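Side-chain contacts in Syntaxin1 (Monosiga brevicollis, PDB 2XHE), which probably acts as a SNAP receptor of the syntaxin family, pairing with other SNARE proteins in membrane fusion: residues T72-A77 with D84-K89; R153-Q158 with L227-M232. All blocks are in the same frame, centred on the assembly; numbering follows the deposited sequence.

Contact 1: residues T72-A77 with D84-K89; sequences TESLVA and DRLNEK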
# COMPACT_ATOMS: atom_id res chain seq x y z
N THR B 72 -28.46 -22.63 14.11
CA THR B 72 -29.10 -21.77 15.11
C THR B 72 -30.61 -21.97 15.10
O THR B 72 -31.32 -21.47 15.97
CB THR B 72 -28.79 -20.27 14.88
OG1 THR B 72 -29.28 -19.87 13.59
CG2 THR B 72 -27.28 -20.00 14.97
N GLU B 73 -31.09 -22.71 14.10
CA GLU B 73 -32.50 -23.02 13.97
C GLU B 73 -32.85 -24.29 14.74
O GLU B 73 -33.99 -24.48 15.16
CB GLU B 73 -32.87 -23.15 12.49
CG GLU B 73 -34.37 -23.13 12.20
CD GLU B 73 -34.68 -23.19 10.71
OE1 GLU B 73 -33.92 -22.58 9.91
OE2 GLU B 73 -35.68 -23.83 10.33
N SER B 74 -31.86 -25.16 14.93
CA SER B 74 -32.06 -26.37 15.73
C SER B 74 -32.04 -26.05 17.22
O SER B 74 -32.02 -26.96 18.05
CB SER B 74 -31.02 -27.44 15.39
OG SER B 74 -31.33 -28.10 14.18
N LEU B 75 -32.05 -24.77 17.55
CA LEU B 75 -32.26 -24.35 18.93
C LEU B 75 -33.76 -24.36 19.20
O LEU B 75 -34.54 -23.81 18.41
CB LEU B 75 -31.66 -22.97 19.20
CG LEU B 75 -31.81 -22.43 20.62
CD1 LEU B 75 -30.60 -21.59 21.04
CD2 LEU B 75 -33.11 -21.63 20.77
N VAL B 76 -34.15 -24.98 20.30
CA VAL B 76 -35.56 -25.25 20.61
C VAL B 76 -36.31 -25.79 19.37
O VAL B 76 -36.00 -26.87 18.87
CB VAL B 76 -36.27 -24.03 21.30
CG1 VAL B 76 -36.34 -22.82 20.38
CG2 VAL B 76 -37.65 -24.42 21.81
N ALA B 77 -37.30 -25.04 18.89
CA ALA B 77 -38.02 -25.41 17.67
C ALA B 77 -38.82 -26.70 17.81
O ALA B 77 -38.67 -27.61 17.00
CB ALA B 77 -37.06 -25.49 16.49
N ASP B 84 -35.17 -33.61 13.44
CA ASP B 84 -34.82 -34.60 12.43
C ASP B 84 -34.95 -34.00 11.03
O ASP B 84 -34.21 -34.38 10.12
CB ASP B 84 -35.70 -35.85 12.55
CG ASP B 84 -35.36 -36.68 13.78
OD1 ASP B 84 -34.27 -36.48 14.36
OD2 ASP B 84 -36.19 -37.53 14.17
N ARG B 85 -35.88 -33.07 10.87
CA ARG B 85 -36.10 -32.40 9.59
C ARG B 85 -34.91 -31.51 9.22
O ARG B 85 -34.58 -31.35 8.05
CB ARG B 85 -37.40 -31.58 9.62
CG ARG B 85 -38.69 -32.40 9.68
CD ARG B 85 -39.24 -32.72 8.28
NE ARG B 85 -40.47 -33.51 8.33
CZ ARG B 85 -41.12 -33.98 7.26
NH1 ARG B 85 -40.66 -33.74 6.04
NH2 ARG B 85 -42.23 -34.70 7.41
N LEU B 86 -34.28 -30.93 10.23
CA LEU B 86 -33.13 -30.06 10.03
C LEU B 86 -31.83 -30.86 9.90
O LEU B 86 -31.09 -30.68 8.93
CB LEU B 86 -33.01 -29.03 11.16
CG LEU B 86 -34.13 -27.99 11.24
CD1 LEU B 86 -33.83 -26.97 12.33
CD2 LEU B 86 -34.35 -27.31 9.89
N ASN B 87 -31.55 -31.73 10.87
CA ASN B 87 -30.36 -32.57 10.81
C ASN B 87 -30.26 -33.34 9.49
O ASN B 87 -29.22 -33.91 9.18
CB ASN B 87 -30.32 -33.53 12.00
CG ASN B 87 -28.90 -33.88 12.43
OD1 ASN B 87 -27.94 -33.17 12.10
ND2 ASN B 87 -28.75 -34.96 13.18
N GLU B 88 -31.34 -33.34 8.72
CA GLU B 88 -31.39 -34.02 7.43
C GLU B 88 -30.76 -33.13 6.35
O GLU B 88 -30.09 -33.61 5.44
CB GLU B 88 -32.84 -34.35 7.05
CG GLU B 88 -32.99 -35.39 5.95
CD GLU B 88 -32.94 -36.82 6.47
OE1 GLU B 88 -32.50 -37.01 7.62
OE2 GLU B 88 -33.33 -37.74 5.73
N LYS B 89 -31.01 -31.82 6.46
CA LYS B 89 -30.40 -30.83 5.58
C LYS B 89 -28.94 -30.62 5.95
O LYS B 89 -28.06 -30.65 5.09
CB LYS B 89 -31.15 -29.49 5.66
CG LYS B 89 -32.60 -29.51 5.19
CD LYS B 89 -33.21 -28.10 5.20
CE LYS B 89 -34.64 -28.10 4.64
NZ LYS B 89 -35.25 -26.74 4.55
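Ser74 and Leu86 mark the closest backbone approach, with the CA of Ser74 6.9 Å from the CA of Leu86. The first belongs to the loop that follows helix 44-72; the second lies early in helix 80-116, which is kinked here because the backbone N of Arg85 and of Lys89 lack their usual bonds one turn back. Glu73, Ser74 and Leu86 all start their side chains toward the facing segment, and Leu86 alone meets both loop residues. Its CD1 branch lies against Ser74, with OG of Ser74 3.3 Å from CD1 of Leu86, and the same oxygen is 3.6 Å from CB of Leu86. This is packing; OG reaches back to the end of the preceding helix 44-72, where it makes a weak hydrogen bond to the carbonyl O of Leu70. With chi1 at -78°, OG of Ser74 sits beside its own backbone N, from where it can meet both that carbonyl and the leucine. Glu73 goes past Leu86 at about a right angle. Its extended chain lays CB and CG along CD1, each 3.9 Å from CD1 of Leu86, and brings OE2 to 3.8 Å from CD2 of Leu86. Glu73 is exposed, and its OE2 is 6.5 Å from NZ of Lys89, too far for a salt bridge. Leu86 also packs on Leu70, and Ser74 touches Tyr165 of helix 131-171 while its carbonyl O accepts a hydrogen bond from NH2 of Arg215. The contact closes the helical hairpin 44-72/80-116 at its loop, in what corresponds to the N-terminal three-helix Habc bundle of syntaxins.

Contact 2: residues R153-Q158 with L227-M232; sequences RYNDVQ and LELHEM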
# COMPACT_ATOMS: atom_id res chain seq x y z
N ARG B 153 -14.13 -19.54 7.06
CA ARG B 153 -15.46 -19.08 7.43
C ARG B 153 -16.27 -20.28 7.89
O ARG B 153 -16.98 -20.21 8.90
CB ARG B 153 -16.14 -18.37 6.25
CG ARG B 153 -17.55 -17.91 6.54
CD ARG B 153 -17.66 -17.19 7.88
NE ARG B 153 -19.03 -16.79 8.18
CZ ARG B 153 -19.51 -16.57 9.40
NH1 ARG B 153 -18.72 -16.72 10.46
NH2 ARG B 153 -20.77 -16.21 9.57
N TYR B 154 -16.14 -21.39 7.17
CA TYR B 154 -16.78 -22.65 7.54
C TYR B 154 -16.29 -23.12 8.91
O TYR B 154 -17.08 -23.32 9.82
CB TYR B 154 -16.48 -23.71 6.47
CG TYR B 154 -17.23 -25.02 6.62
CD1 TYR B 154 -18.61 -25.04 6.75
CD2 TYR B 154 -16.55 -26.23 6.58
CE1 TYR B 154 -19.30 -26.26 6.87
CE2 TYR B 154 -17.22 -27.44 6.69
CZ TYR B 154 -18.60 -27.45 6.84
OH TYR B 154 -19.26 -28.66 6.95
N ASN B 155 -14.98 -23.29 9.04
CA ASN B 155 -14.39 -23.69 10.32
C ASN B 155 -14.90 -22.84 11.47
O ASN B 155 -15.07 -23.34 12.59
CB ASN B 155 -12.86 -23.63 10.24
CG ASN B 155 -12.18 -24.03 11.53
OD1 ASN B 155 -11.98 -23.21 12.43
ND2 ASN B 155 -11.79 -25.31 11.62
N ASP B 156 -15.15 -21.56 11.20
CA ASP B 156 -15.58 -20.64 12.25
C ASP B 156 -17.03 -20.85 12.66
O ASP B 156 -17.34 -20.81 13.85
CB ASP B 156 -15.33 -19.19 11.85
CG ASP B 156 -13.97 -18.68 12.32
OD1 ASP B 156 -13.27 -19.40 13.06
OD2 ASP B 156 -13.61 -17.54 11.94
N VAL B 157 -17.91 -21.09 11.69
CA VAL B 157 -19.33 -21.34 11.98
C VAL B 157 -19.56 -22.71 12.63
O VAL B 157 -20.48 -22.88 13.42
CB VAL B 157 -20.23 -21.16 10.72
CG1 VAL B 157 -19.70 -21.98 9.57
CG2 VAL B 157 -21.68 -21.54 11.02
N GLN B 158 -18.71 -23.69 12.30
CA GLN B 158 -18.78 -25.00 12.95
C GLN B 158 -18.40 -24.95 14.43
O GLN B 158 -19.20 -25.30 15.29
CB GLN B 158 -17.92 -26.03 12.21
CG GLN B 158 -18.44 -26.41 10.82
CD GLN B 158 -19.80 -27.11 10.84
OE1 GLN B 158 -19.89 -28.33 10.70
NE2 GLN B 158 -20.86 -26.34 11.00
N LEU B 227 -12.06 -31.60 12.37
CA LEU B 227 -10.89 -32.43 12.10
C LEU B 227 -10.51 -32.48 10.62
O LEU B 227 -9.34 -32.35 10.27
CB LEU B 227 -11.09 -33.83 12.67
CG LEU B 227 -10.05 -34.18 13.73
CD1 LEU B 227 -10.53 -35.29 14.66
CD2 LEU B 227 -8.71 -34.51 13.07
N GLU B 228 -11.50 -32.70 9.75
CA GLU B 228 -11.27 -32.67 8.31
C GLU B 228 -10.64 -31.33 7.92
O GLU B 228 -9.61 -31.27 7.24
CB GLU B 228 -12.59 -32.86 7.55
CG GLU B 228 -12.85 -34.26 7.01
CD GLU B 228 -13.22 -35.27 8.09
OE1 GLU B 228 -12.62 -35.22 9.19
OE2 GLU B 228 -14.11 -36.11 7.84
N LEU B 229 -11.28 -30.25 8.37
CA LEU B 229 -10.80 -28.90 8.15
C LEU B 229 -9.36 -28.71 8.62
O LEU B 229 -8.50 -28.28 7.85
CB LEU B 229 -11.71 -27.91 8.87
CG LEU B 229 -13.09 -27.80 8.25
CD1 LEU B 229 -13.94 -26.81 9.03
CD2 LEU B 229 -12.98 -27.40 6.77
N HIS B 230 -9.11 -29.03 9.89
CA HIS B 230 -7.75 -29.00 10.43
C HIS B 230 -6.77 -29.75 9.53
O HIS B 230 -5.73 -29.20 9.15
CB HIS B 230 -7.70 -29.58 11.84
CG HIS B 230 -6.32 -29.62 12.41
ND1 HIS B 230 -5.87 -28.67 13.31
CD2 HIS B 230 -5.29 -30.47 12.20
CE1 HIS B 230 -4.61 -28.95 13.63
NE2 HIS B 230 -4.24 -30.03 12.97
N GLU B 231 -7.08 -30.99 9.22
CA GLU B 231 -6.23 -31.78 8.35
C GLU B 231 -5.99 -31.00 7.07
O GLU B 231 -4.87 -30.96 6.56
CB GLU B 231 -6.88 -33.13 8.03
CG GLU B 231 -6.06 -33.99 7.08
CD GLU B 231 -6.91 -34.66 6.01
OE1 GLU B 231 -7.41 -35.78 6.26
OE2 GLU B 231 -7.09 -34.05 4.93
N MET B 232 -7.04 -30.39 6.54
CA MET B 232 -6.94 -29.66 5.28
C MET B 232 -6.05 -28.43 5.42
O MET B 232 -5.07 -28.26 4.70
CB MET B 232 -8.34 -29.27 4.78
CG MET B 232 -8.35 -28.56 3.44
SD MET B 232 -8.03 -26.79 3.56
CE MET B 232 -9.45 -26.24 4.49
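Residues 153-158 and 227-232, both helical, come nearest at Asn155 and Leu229, whose CA atoms are 6.7 Å apart. Leu229 supplies the whole of its side of the contact, directing its side chain at two neighbouring residues of helix 131-171. The CD1 branch goes deepest, to 3.4 Å from CA of Asn155 and 3.6 Å from CB of Asn155, so it rests against the backbone of the helix as much as against a side chain. It also reaches the tyrosine ring obliquely, with CD1 of Leu229 3.6 Å from CD2 of Tyr154. The other branch meets the same ring in its plane, at the edge, where CD2 of Leu229 is 3.8 Å from CD2 of Tyr154. Tyr154 thus offers Leu229 the CD2 side of its ring, while Gln158 of its own helix puts CG over one face. Asn155 swings its amide out toward the opposing helix, CG anti to the backbone N (chi1 -180°), and ND2 of Asn155 comes to 3.8 Å from CB of Leu229. The amide therefore flanks the leucine without bonding to it, and OD1 makes a weak hydrogen bond to a polar side chain of another protein chain. An alanine at Leu229 would lack both methyl branches, which is likely to open a gap beside the Tyr154 ring edge and the Asn155 backbone. Tyr154 packs also on Ile64 of helix 44-72 and on Met94 and Ile97 of helix 80-116, while Leu229 touches Met151. Here helix 214-237, from the SNARE region, docks on the N-terminal helical bundle, as in the closed form of syntaxins.

How the contacts relate
Each contact involves a helix of the N-terminal bundle, but they make different joins. Contact 1 is local, tying a loop to the helix that follows it, whereas contact 2 joins segments whose nearest ends are 69 residues apart and docks the SNARE-region helix. Their centres lie about 21 Å apart and their nearest atoms about 7 Å, without touching, and contact 1 is complete in sequence before contact 2 begins. The centre of contact 1 is about 24 Å from the centre of the chain, that of contact 2 about 9 Å. Helix 131-171 spans both sites, supplying Tyr165 beside contact 1 and Tyr154 within contact 2. Another protein chain reaches contact 2 but not contact 1.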